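Local coordinates for protein amidase, hydantoinase/carbamoylase family (Burkholderia ambifaria, PDB 5TP4) that probably hydrolyses non-peptide carbon-nitrogen bonds, such as those of N-carbamoyl-L-amino acids, with a zinc centre of the M20 peptidase family type, at residues W21-D26 / G107-L112; G31-G36 / Q96-R101; L41-D46 / A174-C179; W134-E137 / R141-P144; L147-F152 / G365-L370. All coordinates share one frame; numbering follows the deposited sequence. Where two conformers were deposited one is given.

Contact 1: W21-D26 / G107-L112; sequences WRSLAD and GVLAGL. With EDO (1,2-ethanediol), chain V.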
# COMPACT_ATOMS: atom_id res chain seq x y z
N TRP B 21 -27.39 -27.33 -19.87
CA TRP B 21 -26.08 -26.85 -20.31
C TRP B 21 -26.21 -25.98 -21.56
O TRP B 21 -25.57 -24.94 -21.66
CB TRP B 21 -25.14 -28.04 -20.55
CG TRP B 21 -23.74 -27.66 -20.90
CD1 TRP B 21 -23.19 -27.59 -22.15
CD2 TRP B 21 -22.69 -27.30 -19.98
NE1 TRP B 21 -21.87 -27.20 -22.07
CE2 TRP B 21 -21.55 -27.01 -20.75
CE3 TRP B 21 -22.63 -27.16 -18.58
CZ2 TRP B 21 -20.33 -26.64 -20.16
CZ3 TRP B 21 -21.43 -26.77 -18.00
CH2 TRP B 21 -20.30 -26.52 -18.79
N ARG B 22 -27.08 -26.39 -22.49
CA ARG B 22 -27.33 -25.58 -23.68
C ARG B 22 -27.97 -24.25 -23.33
O ARG B 22 -27.65 -23.22 -23.95
CB ARG B 22 -28.21 -26.37 -24.66
N SER B 23 -28.88 -24.22 -22.35
CA SER B 23 -29.48 -22.94 -21.99
C SER B 23 -28.44 -22.00 -21.40
O SER B 23 -28.46 -20.79 -21.64
CB SER B 23 -30.66 -23.14 -21.02
OG SER B 23 -30.23 -23.50 -19.72
N LEU B 24 -27.51 -22.56 -20.63
CA LEU B 24 -26.41 -21.75 -20.11
C LEU B 24 -25.52 -21.23 -21.23
O LEU B 24 -25.08 -20.08 -21.19
CB LEU B 24 -25.59 -22.60 -19.14
CG LEU B 24 -26.31 -22.69 -17.78
CD1 LEU B 24 -25.79 -23.88 -17.01
CD2 LEU B 24 -26.09 -21.37 -17.02
N ALA B 25 -25.21 -22.08 -22.20
CA ALA B 25 -24.39 -21.64 -23.31
C ALA B 25 -25.09 -20.53 -24.08
O ALA B 25 -24.46 -19.55 -24.48
CB ALA B 25 -24.08 -22.81 -24.23
N ASP B 26 -26.40 -20.69 -24.31
CA ASP B 26 -27.16 -19.68 -25.05
C ASP B 26 -27.24 -18.37 -24.29
O ASP B 26 -27.07 -17.30 -24.89
CB ASP B 26 -28.57 -20.19 -25.37
CG ASP B 26 -28.59 -21.25 -26.48
OD1 ASP B 26 -27.66 -21.30 -27.31
OD2 ASP B 26 -29.57 -22.02 -26.53
N GLY B 107 -28.40 -20.42 -11.20
CA GLY B 107 -29.56 -20.68 -10.36
C GLY B 107 -30.89 -20.32 -11.02
O GLY B 107 -31.91 -20.97 -10.77
N VAL B 108 -30.89 -19.27 -11.85
CA VAL B 108 -32.09 -18.91 -12.60
C VAL B 108 -32.42 -20.00 -13.62
O VAL B 108 -33.56 -20.46 -13.71
CB VAL B 108 -31.88 -17.55 -13.28
CG1 VAL B 108 -33.07 -17.19 -14.21
CG2 VAL B 108 -31.64 -16.46 -12.21
N LEU B 109 -31.43 -20.44 -14.39
CA LEU B 109 -31.71 -21.43 -15.41
C LEU B 109 -31.87 -22.82 -14.84
O LEU B 109 -32.54 -23.65 -15.46
CB LEU B 109 -30.61 -21.42 -16.48
CG LEU B 109 -30.50 -20.07 -17.21
CD1 LEU B 109 -29.41 -20.19 -18.32
CD2 LEU B 109 -31.84 -19.58 -17.81
N ALA B 110 -31.35 -23.07 -13.64
CA ALA B 110 -31.71 -24.29 -12.93
C ALA B 110 -33.20 -24.30 -12.62
O ALA B 110 -33.87 -25.31 -12.80
CB ALA B 110 -30.90 -24.42 -11.64
N GLY B 111 -33.75 -23.16 -12.19
CA GLY B 111 -35.18 -23.10 -11.99
C GLY B 111 -35.96 -23.39 -13.25
O GLY B 111 -36.95 -24.12 -13.23
N LEU B 112 -35.53 -22.81 -14.38
CA LEU B 112 -36.22 -23.10 -15.63
C LEU B 112 -36.14 -24.58 -15.96
O LEU B 112 -37.13 -25.19 -16.40
CB LEU B 112 -35.62 -22.26 -16.77
CG LEU B 112 -36.14 -22.56 -18.18
CD1 LEU B 112 -37.63 -22.24 -18.34
CD2 LEU B 112 -35.31 -21.74 -19.19
C1 EDO V . -21.76 -22.08 -19.99
O1 EDO V . -20.47 -21.95 -20.62
C2 EDO V . -22.18 -23.54 -19.95
O2 EDO V . -22.65 -23.95 -21.24
O HOH W 1 -32.67 -23.88 -18.22
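L109 reaches from helix 105-121 onto the flank of helix 17-28, where S23 and L24 receive it. One methyl does nearly all the work: CD1 of L109 lies 3.5 Å from the S23 carbonyl O and 3.7 Å from S23 OG. On its other contact, CD1 of L109 meets CD2 of L24 at 3.8 Å, the two leucines sliding past each other in opposite directions. L24 has its CG anti to the carbonyl carbon (chi1 -78°), which carries the isobutyl end toward the partner helix although its CB does not point there.

Two polar atoms beside this apolar touch, S23 OG and L109 O, have partners. S23 OG bonds to the L20 carbonyl one turn back in its own helix, and a water donates both to S23 OG, at 2.9 Å, and to L109 O, at 2.8 Å, bridging the helices where no direct hydrogen bond joins them. W57 of helix 45-60 packs on both S23 and L109, so a third helix meets the pair. The contact is helix-to-helix packing in the alpha/beta zinc-binding domain of an M20-type hydrolase; one partner, helix 105-121, starts just after D103, a predicted zinc ligand.

Contact 2: G31-G36 / Q96-R101; sequences GATPRG and QPEGGR. With EDO (1,2-ethanediol), chain C; EDO (1,2-ethanediol), chain V.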
# COMPACT_ATOMS: atom_id res chain seq x y z
N GLY B 31 -24.36 -10.55 -24.12
CA GLY B 31 -23.37 -9.81 -23.38
C GLY B 31 -21.98 -10.42 -23.36
O GLY B 31 -21.13 -9.92 -22.62
N ALA B 32 -21.73 -11.47 -24.15
CA ALA B 32 -20.40 -12.08 -24.19
C ALA B 32 -19.32 -11.01 -24.37
O ALA B 32 -19.45 -10.13 -25.22
CB ALA B 32 -20.29 -13.10 -25.33
N THR B 33 -18.26 -11.11 -23.57
CA THR B 33 -17.12 -10.20 -23.58
C THR B 33 -15.96 -10.82 -24.35
O THR B 33 -15.88 -12.04 -24.49
CB THR B 33 -16.64 -9.90 -22.15
OG1 THR B 33 -16.06 -11.10 -21.60
CG2 THR B 33 -17.78 -9.40 -21.25
N PRO B 34 -15.01 -9.99 -24.83
CA PRO B 34 -13.85 -10.54 -25.57
C PRO B 34 -13.06 -11.60 -24.82
O PRO B 34 -12.47 -12.48 -25.46
CB PRO B 34 -13.00 -9.29 -25.83
CG PRO B 34 -13.98 -8.16 -25.87
CD PRO B 34 -15.03 -8.52 -24.85
N ARG B 35 -13.01 -11.54 -23.49
CA ARG B 35 -12.26 -12.52 -22.71
C ARG B 35 -13.03 -13.81 -22.48
O ARG B 35 -12.50 -14.72 -21.84
CB ARG B 35 -11.83 -11.92 -21.37
CG ARG B 35 -10.77 -10.81 -21.50
CD ARG B 35 -10.08 -10.52 -20.17
NE ARG B 35 -10.92 -9.83 -19.20
CZ ARG B 35 -10.89 -8.52 -18.97
NH1 ARG B 35 -11.69 -7.97 -18.07
NH2 ARG B 35 -10.04 -7.75 -19.65
N GLY B 36 -14.27 -13.90 -22.97
CA GLY B 36 -15.04 -15.11 -22.80
C GLY B 36 -15.96 -15.10 -21.61
O GLY B 36 -16.50 -16.15 -21.25
N GLN B 96 -21.32 -8.66 -12.95
CA GLN B 96 -20.25 -7.68 -12.80
C GLN B 96 -19.84 -7.16 -14.18
O GLN B 96 -20.26 -7.70 -15.21
CB GLN B 96 -19.06 -8.33 -12.09
CG GLN B 96 -19.33 -8.61 -10.64
CD GLN B 96 -19.27 -7.35 -9.80
OE1 GLN B 96 -18.43 -6.47 -10.04
NE2 GLN B 96 -20.16 -7.25 -8.82
N PRO B 97 -19.01 -6.10 -14.23
CA PRO B 97 -18.48 -5.65 -15.53
C PRO B 97 -17.84 -6.75 -16.36
O PRO B 97 -17.95 -6.75 -17.59
CB PRO B 97 -17.45 -4.59 -15.12
CG PRO B 97 -18.03 -4.00 -13.90
CD PRO B 97 -18.66 -5.16 -13.15
N GLU B 98 -17.13 -7.66 -15.71
CA GLU B 98 -16.53 -8.82 -16.36
C GLU B 98 -16.99 -10.05 -15.58
O GLU B 98 -16.27 -10.57 -14.73
CB GLU B 98 -15.02 -8.69 -16.41
CG GLU B 98 -14.32 -9.82 -17.13
CD GLU B 98 -14.66 -9.88 -18.62
OE1 GLU B 98 -14.54 -8.84 -19.31
OE2 GLU B 98 -15.04 -10.97 -19.08
N GLY B 99 -18.22 -10.50 -15.86
CA GLY B 99 -18.81 -11.58 -15.08
C GLY B 99 -18.50 -12.95 -15.66
O GLY B 99 -18.09 -13.11 -16.81
N GLY B 100 -18.65 -13.97 -14.81
CA GLY B 100 -18.52 -15.33 -15.29
C GLY B 100 -19.82 -15.84 -15.92
O GLY B 100 -20.88 -15.23 -15.82
N ARG B 101 -19.69 -16.98 -16.59
CA ARG B 101 -20.81 -17.59 -17.29
C ARG B 101 -21.72 -18.40 -16.39
O ARG B 101 -22.73 -18.92 -16.87
CB ARG B 101 -20.27 -18.46 -18.44
CG ARG B 101 -19.55 -17.64 -19.51
CD ARG B 101 -19.09 -18.49 -20.70
NE ARG B 101 -18.46 -19.72 -20.25
CZ ARG B 101 -17.19 -19.81 -19.86
NH1 ARG B 101 -16.41 -18.74 -19.87
NH2 ARG B 101 -16.70 -20.98 -19.47
C1 EDO C . -25.90 -9.19 -27.07
O1 EDO C . -25.78 -7.84 -27.55
C2 EDO C . -24.65 -9.98 -27.45
O2 EDO C . -23.53 -9.30 -26.91
C1 EDO V . -21.76 -22.08 -19.99
O1 EDO V . -20.47 -21.95 -20.62
C2 EDO V . -22.18 -23.54 -19.95
O2 EDO V . -22.65 -23.95 -21.24
O HOH W 2 -13.39 -9.09 -21.95
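E98 is the residue of 96-101 on which the turn T33-G36 settles, and its carboxylate serves three partners. OE2 of E98 accepts from T33 OG1 at 2.7 Å through its syn lone pair. The same hydroxyl is also hydrogen-bonded to the backbone N of G37, so it is held from two directions. OE1 of E98 faces R35, whose NH1 stands 3.2 Å away; it approaches from off the guanidinium plane, the two flat groups being 57° apart, so this salt bridge is an electrostatic attraction and not a directed hydrogen bond. A water completes the set, accepting from R35 N at 2.9 Å and donating to OE1 of E98 at 2.9 Å. The bend of E98 at chi2 (65°) turns the carboxylate toward T33 and R35.

Further on, G99 is tied to V38 through the backbone. R101 then extends to the last residue of the turn: its NH1 donates to G36 O at 2.9 Å, almost in the guanidinium plane, and its NE donates to an ethanediol probably left from crystallisation. R101 has two conformers, so both bonds hold for one of them and are less certain.

A carboxylate fed by a hydroxyl, a water and a nearby cation would be expected to stay ionised, and the contact as a whole is a polar surface contact between two loops.

Contact 3: L41-D46 / A174-C179; sequences LALTDD and AALDAC. With EDO (1,2-ethanediol), chain C.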
# COMPACT_ATOMS: atom_id res chain seq x y z
N LEU B 41 -24.67 -5.72 -17.19
CA LEU B 41 -24.88 -4.83 -16.05
C LEU B 41 -26.36 -4.51 -15.88
O LEU B 41 -27.09 -4.29 -16.86
CB LEU B 41 -24.06 -3.54 -16.24
CG LEU B 41 -22.57 -3.74 -15.94
CD1 LEU B 41 -21.73 -2.60 -16.50
CD2 LEU B 41 -22.38 -3.83 -14.45
N ALA B 42 -26.82 -4.50 -14.62
CA ALA B 42 -28.23 -4.37 -14.32
C ALA B 42 -28.90 -3.24 -15.10
O ALA B 42 -28.43 -2.09 -15.11
CB ALA B 42 -28.40 -4.16 -12.81
N LEU B 43 -30.00 -3.57 -15.77
CA LEU B 43 -30.90 -2.65 -16.47
C LEU B 43 -30.28 -1.97 -17.68
O LEU B 43 -30.87 -1.03 -18.21
CB LEU B 43 -31.47 -1.59 -15.51
CG LEU B 43 -32.08 -2.26 -14.26
CD1 LEU B 43 -32.70 -1.21 -13.32
CD2 LEU B 43 -33.12 -3.33 -14.61
N THR B 44 -29.13 -2.44 -18.16
CA THR B 44 -28.64 -2.03 -19.46
C THR B 44 -29.36 -2.84 -20.54
O THR B 44 -30.10 -3.77 -20.24
CB THR B 44 -27.14 -2.25 -19.59
OG1 THR B 44 -26.84 -3.64 -19.40
CG2 THR B 44 -26.38 -1.40 -18.56
N ASP B 45 -29.15 -2.44 -21.80
CA ASP B 45 -29.72 -3.16 -22.93
C ASP B 45 -29.40 -4.66 -22.88
O ASP B 45 -30.28 -5.49 -23.11
CB ASP B 45 -29.24 -2.57 -24.26
CG ASP B 45 -29.90 -1.25 -24.60
OD1 ASP B 45 -30.94 -0.90 -24.00
OD2 ASP B 45 -29.39 -0.55 -25.50
N ASP B 46 -28.15 -5.02 -22.56
CA ASP B 46 -27.83 -6.45 -22.51
C ASP B 46 -28.48 -7.16 -21.34
O ASP B 46 -28.86 -8.33 -21.47
CB ASP B 46 -26.31 -6.67 -22.50
CG ASP B 46 -25.71 -6.56 -23.89
OD1 ASP B 46 -26.44 -6.91 -24.87
OD2 ASP B 46 -24.54 -6.13 -24.03
N ALA B 174 -35.35 5.58 -13.66
CA ALA B 174 -35.16 5.91 -15.07
C ALA B 174 -34.64 4.72 -15.85
O ALA B 174 -35.05 4.48 -17.00
CB ALA B 174 -34.19 7.09 -15.20
N ALA B 175 -33.74 3.93 -15.25
CA ALA B 175 -33.18 2.78 -15.95
C ALA B 175 -34.23 1.69 -16.13
O ALA B 175 -34.23 0.98 -17.15
CB ALA B 175 -31.96 2.24 -15.21
N LEU B 176 -35.11 1.51 -15.15
CA LEU B 176 -36.23 0.59 -15.31
C LEU B 176 -37.11 1.01 -16.48
O LEU B 176 -37.56 0.16 -17.27
CB LEU B 176 -37.06 0.51 -14.03
CG LEU B 176 -36.44 -0.21 -12.82
CD1 LEU B 176 -37.30 0.01 -11.54
CD2 LEU B 176 -36.27 -1.70 -13.11
N ASP B 177 -37.38 2.31 -16.60
CA ASP B 177 -38.20 2.81 -17.69
C ASP B 177 -37.53 2.57 -19.04
O ASP B 177 -38.19 2.19 -20.02
CB ASP B 177 -38.51 4.29 -17.51
CG ASP B 177 -39.46 4.55 -16.35
OD1 ASP B 177 -40.21 3.63 -15.97
OD2 ASP B 177 -39.45 5.67 -15.82
N ALA B 178 -36.21 2.77 -19.11
CA ALA B 178 -35.47 2.51 -20.34
C ALA B 178 -35.48 1.02 -20.68
O ALA B 178 -35.54 0.65 -21.86
CB ALA B 178 -34.03 3.01 -20.20
N CYS B 179 -35.39 0.17 -19.66
CA CYS B 179 -35.45 -1.29 -19.79
C CYS B 179 -36.85 -1.77 -20.18
O CYS B 179 -36.98 -2.84 -20.77
CB CYS B 179 -35.02 -1.92 -18.47
SG CYS B 179 -35.43 -3.70 -18.14
C1 EDO C . -25.90 -9.19 -27.07
O1 EDO C . -25.78 -7.84 -27.55
C2 EDO C . -24.65 -9.98 -27.45
O2 EDO C . -23.53 -9.30 -26.91
O HOH W 3 -33.45 -1.84 -22.78
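L43 and C179 bring the two backbones within 5.8 Å (CA to CA) where a tight turn meets the last turn of helix 172-179. The turn, type II from L41 to T44, gives L43 a positive phi (67°) and swings its side chain toward the helix. L41 O receives both T44 N, at 3.0 Å, and T44 OG1, at 2.6 Å, the hydroxyl lying in the carbonyl plane on a lone pair; T44 is also the N-cap of helix 45-60.

With the turn so fixed, L43 spreads its atoms over three helix residues. Its CB meets A175 CB at 3.9 Å, its CD1 meets L176 CD2 at 3.6 Å, and its CD2 comes within 4.2 Å of C179 SG, the sulfur disulfide-bonded to C181. L176 starts out pointing away from the turn, yet its isobutyl end comes round to cross L43 obliquely. No hydrogen bond joins the segments directly, though a water donates to D45 OD1 and, weakly, to A178 O.

R141, in the loop between strand 129-133 and helix 147-153, touches both L43 and A175. The turn leading into helix 45-60 is thus packed on the end of helix 172-179, with that loop beside both.

Contact 4: W134-E137 / R141-P144; sequences WTNE and RFAP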
# COMPACT_ATOMS: atom_id res chain seq x y z
N TRP B 134 -33.57 -11.58 -9.51
CA TRP B 134 -33.68 -10.34 -8.74
C TRP B 134 -32.91 -9.21 -9.42
O TRP B 134 -31.80 -9.42 -9.92
CB TRP B 134 -33.15 -10.52 -7.33
CG TRP B 134 -33.76 -11.66 -6.55
CD1 TRP B 134 -33.23 -12.92 -6.33
CD2 TRP B 134 -35.02 -11.63 -5.88
NE1 TRP B 134 -34.11 -13.66 -5.55
CE2 TRP B 134 -35.21 -12.89 -5.28
CE3 TRP B 134 -36.03 -10.66 -5.76
CZ2 TRP B 134 -36.36 -13.21 -4.53
CZ3 TRP B 134 -37.17 -10.96 -5.03
CH2 TRP B 134 -37.33 -12.23 -4.43
N THR B 135 -33.48 -8.01 -9.39
CA THR B 135 -32.81 -6.84 -9.97
C THR B 135 -31.52 -6.50 -9.24
O THR B 135 -31.48 -6.48 -8.00
CB THR B 135 -33.75 -5.63 -9.92
OG1 THR B 135 -34.90 -5.90 -10.73
CG2 THR B 135 -33.05 -4.37 -10.39
N ASN B 136 -30.48 -6.17 -10.02
CA ASN B 136 -29.24 -5.56 -9.49
C ASN B 136 -28.70 -6.31 -8.27
O ASN B 136 -28.38 -5.71 -7.24
CB ASN B 136 -29.47 -4.09 -9.15
CG ASN B 136 -28.16 -3.31 -8.99
OD1 ASN B 136 -27.53 -2.94 -9.98
ND2 ASN B 136 -27.78 -3.00 -7.75
N GLU B 137 -28.56 -7.63 -8.40
CA GLU B 137 -27.92 -8.37 -7.32
C GLU B 137 -26.46 -7.95 -7.14
O GLU B 137 -25.95 -7.93 -6.02
CB GLU B 137 -28.01 -9.88 -7.59
CG GLU B 137 -27.36 -10.77 -6.49
CD GLU B 137 -25.84 -10.89 -6.61
OE1 GLU B 137 -25.28 -10.49 -7.65
OE2 GLU B 137 -25.20 -11.39 -5.66
N ARG B 141 -23.55 -1.46 -10.98
CA ARG B 141 -24.07 -0.24 -11.59
C ARG B 141 -24.76 0.64 -10.56
O ARG B 141 -24.57 1.86 -10.56
CB ARG B 141 -25.02 -0.57 -12.73
CG ARG B 141 -25.57 0.69 -13.39
CD ARG B 141 -26.39 0.39 -14.60
NE ARG B 141 -26.94 1.64 -15.14
CZ ARG B 141 -27.97 1.71 -15.96
NH1 ARG B 141 -28.58 0.60 -16.36
NH2 ARG B 141 -28.41 2.89 -16.38
N PHE B 142 -25.56 0.04 -9.69
CA PHE B 142 -26.26 0.73 -8.62
C PHE B 142 -25.88 0.10 -7.30
O PHE B 142 -25.64 -1.10 -7.22
CB PHE B 142 -27.78 0.66 -8.80
CG PHE B 142 -28.29 1.26 -10.10
CD1 PHE B 142 -28.49 2.63 -10.21
CD2 PHE B 142 -28.61 0.44 -11.19
CE1 PHE B 142 -28.98 3.19 -11.41
CE2 PHE B 142 -29.09 0.99 -12.37
CZ PHE B 142 -29.28 2.36 -12.48
N ALA B 143 -25.88 0.92 -6.23
CA ALA B 143 -25.74 0.39 -4.89
C ALA B 143 -27.11 0.27 -4.24
O ALA B 143 -27.99 1.10 -4.48
CB ALA B 143 -24.84 1.29 -4.04
N PRO B 144 -27.34 -0.73 -3.38
CA PRO B 144 -26.39 -1.75 -2.94
C PRO B 144 -26.42 -3.04 -3.75
O PRO B 144 -27.23 -3.20 -4.66
CB PRO B 144 -26.88 -2.07 -1.52
CG PRO B 144 -28.40 -1.98 -1.68
CD PRO B 144 -28.62 -0.84 -2.66
O HOH W 4 -25.08 -3.86 -10.69
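N136 and F142 meet at about a right angle, the asparagine amide being the group that ties 134-137 to 141-144. ND2 of N136 donates to F142 O at 2.9 Å along a nearly straight N-H line (167°); the acceptor lies close to the amide plane, but the donor sits 52° above the carbonyl plane and so misses the lone pairs. The P144 carbonyl O stands 3.1 Å from the same ND2, after a cis peptide bond that turns the chain there. The other end of the amide lies in the plane of the F142 ring, at its edge, with N136 OD1 3.7 Å from CD2. A water donates to N136 OD1 at 2.7 Å and takes the R141 N-H at 2.9 Å, so the carboxamide is held at both ends and its flip is settled.

Behind this first shell, R141 lies against one face of the F142 ring, its CG 3.6 Å above the plane, toward the rim. Its guanidinium is in turn gripped by a salt bridge to D166 and a hydrogen bond to A42 O. A175 of helix 172-179 touches both F142 and R141.

Next in sequence, E137 starts out away from 141-144, and its side chain touches H92. E137 is a ligand of the first zinc site in this protein, though not bound to metal in this chain, and the arrangement is the folded loop carrying the paired glutamates E137 and E138 that characterises M20 zinc hydrolases.

Contact 5: L147-F152 / G365-L370; sequences LGSAVF and GHDAIL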
# COMPACT_ATOMS: atom_id res chain seq x y z
N LEU B 147 -29.95 -5.47 -4.35
CA LEU B 147 -30.92 -4.38 -4.27
C LEU B 147 -32.34 -4.89 -4.44
O LEU B 147 -33.24 -4.55 -3.66
CB LEU B 147 -30.56 -3.34 -5.35
CG LEU B 147 -31.43 -2.08 -5.44
CD1 LEU B 147 -30.62 -0.95 -6.12
CD2 LEU B 147 -32.74 -2.34 -6.20
N GLY B 148 -32.58 -5.71 -5.47
CA GLY B 148 -33.93 -6.18 -5.74
C GLY B 148 -34.49 -7.05 -4.62
O GLY B 148 -35.65 -6.90 -4.22
N SER B 149 -33.69 -7.99 -4.11
CA SER B 149 -34.19 -8.81 -3.01
C SER B 149 -34.29 -8.02 -1.72
O SER B 149 -35.21 -8.26 -0.92
CB SER B 149 -33.29 -10.05 -2.82
OG SER B 149 -31.93 -9.67 -2.67
N ALA B 150 -33.40 -7.05 -1.48
CA ALA B 150 -33.57 -6.17 -0.32
C ALA B 150 -34.89 -5.40 -0.39
O ALA B 150 -35.55 -5.19 0.64
CB ALA B 150 -32.39 -5.18 -0.21
N VAL B 151 -35.29 -4.93 -1.58
CA VAL B 151 -36.58 -4.25 -1.69
C VAL B 151 -37.72 -5.24 -1.47
O VAL B 151 -38.68 -4.95 -0.75
CB VAL B 151 -36.71 -3.52 -3.05
CG1 VAL B 151 -38.13 -2.92 -3.22
CG2 VAL B 151 -35.69 -2.39 -3.12
N PHE B 152 -37.62 -6.43 -2.06
CA PHE B 152 -38.64 -7.47 -1.86
C PHE B 152 -38.85 -7.79 -0.38
O PHE B 152 -40.01 -7.94 0.07
CB PHE B 152 -38.24 -8.73 -2.62
CG PHE B 152 -39.26 -9.84 -2.53
CD1 PHE B 152 -40.27 -9.94 -3.47
CD2 PHE B 152 -39.16 -10.80 -1.52
CE1 PHE B 152 -41.20 -10.99 -3.39
CE2 PHE B 152 -40.09 -11.85 -1.44
CZ PHE B 152 -41.09 -11.93 -2.36
N GLY B 365 -22.00 -12.85 -0.53
CA GLY B 365 -23.40 -12.48 -0.51
C GLY B 365 -24.18 -13.08 -1.67
O GLY B 365 -23.64 -13.35 -2.74
N HIS B 366 -25.46 -13.34 -1.42
CA HIS B 366 -26.40 -13.81 -2.42
C HIS B 366 -27.75 -13.24 -2.06
O HIS B 366 -27.99 -12.87 -0.91
CB HIS B 366 -26.52 -15.33 -2.45
CG HIS B 366 -25.22 -16.01 -2.71
ND1 HIS B 366 -24.58 -15.94 -3.94
CD2 HIS B 366 -24.39 -16.69 -1.89
CE1 HIS B 366 -23.43 -16.58 -3.86
NE2 HIS B 366 -23.28 -17.04 -2.63
N ASP B 367 -28.64 -13.22 -3.04
CA ASP B 367 -30.02 -12.86 -2.72
C ASP B 367 -30.60 -13.74 -1.62
O ASP B 367 -31.41 -13.26 -0.82
CB ASP B 367 -30.87 -12.95 -3.98
CG ASP B 367 -30.49 -11.89 -5.01
OD1 ASP B 367 -30.60 -10.67 -4.71
OD2 ASP B 367 -30.07 -12.28 -6.15
N ALA B 368 -30.20 -15.02 -1.57
CA ALA B 368 -30.65 -15.90 -0.49
C ALA B 368 -30.38 -15.33 0.90
O ALA B 368 -31.15 -15.59 1.82
CB ALA B 368 -29.98 -17.27 -0.60
N ILE B 369 -29.29 -14.57 1.07
CA ILE B 369 -28.98 -13.98 2.38
C ILE B 369 -30.12 -13.07 2.84
O ILE B 369 -30.56 -13.10 4.01
CB ILE B 369 -27.65 -13.20 2.31
CG1 ILE B 369 -26.50 -14.16 2.03
CG2 ILE B 369 -27.45 -12.44 3.64
CD1 ILE B 369 -26.31 -15.22 3.10
N LEU B 370 -30.59 -12.21 1.93
CA LEU B 370 -31.69 -11.30 2.24
C LEU B 370 -32.98 -12.08 2.47
O LEU B 370 -33.74 -11.77 3.39
CB LEU B 370 -31.89 -10.29 1.12
CG LEU B 370 -30.95 -9.07 1.01
CD1 LEU B 370 -31.23 -8.05 2.09
CD2 LEU B 370 -29.44 -9.47 0.99
O HOH W 5 -31.16 -8.35 -5.85
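A buried helix-to-helix contact joins S149 and A150 of helix 147-153 to D367 and L370 of helix 367-372, close to the zinc centre in the alpha/beta catalytic domain of an M20-type hydrolase. Though 212 residues lie between the two segments in sequence, the CA atoms of S149 and D367 are 5.8 Å apart. The join is half polar and half apolar.

On the polar side S149 OG donates to D367 OD1 at 2.6 Å, using the anti lone pair, the one away from the other carboxylate oxygen. M146 O is at most a weak alternative for the same proton. The S149 torsion (chi1 53°) tucks OG in over the backbone, facing the aspartate. A water adds a second link: it donates to D367 OD1 at 2.6 Å and accepts from S149 N at 3.1 Å, an amide in the first turn of its helix. OD1 of D367 is therefore held by two donors, which should limit the rotation of the carboxylate.

D367 also touches E137, and its side chain lies about 4 Å from that of H92, a zinc ligand, and about 7 Å from a bound zinc ion. The preceding residue, H366, meets the ring of another zinc ligand, H198.

On the apolar side, L370 lays its CD1 3.8 Å from the CA of A150 and 3.9 Å from its CB.

All five contacts belong to the zinc-binding part of the fold, and they form a chain of neighbours round it. Contacts 4 and 5 have centres 9 Å apart and are joined by backbone bonds from T135 and N136 to the start of helix 147-153; contacts 3 and 4, 11 Å apart, meet where R141 of contact 4 bonds to A42 O of contact 3. Contact 2 touches contact 3 (centres 18 Å apart) and contact 1 (16 Å). Along the sequence contact 2 is nested within contact 1 and contact 4 within contact 3, while contact 3 crosses contacts 1, 2 and 5. Segments remote in sequence are thereby interlocked around the loops and strand end bearing the metal ligands.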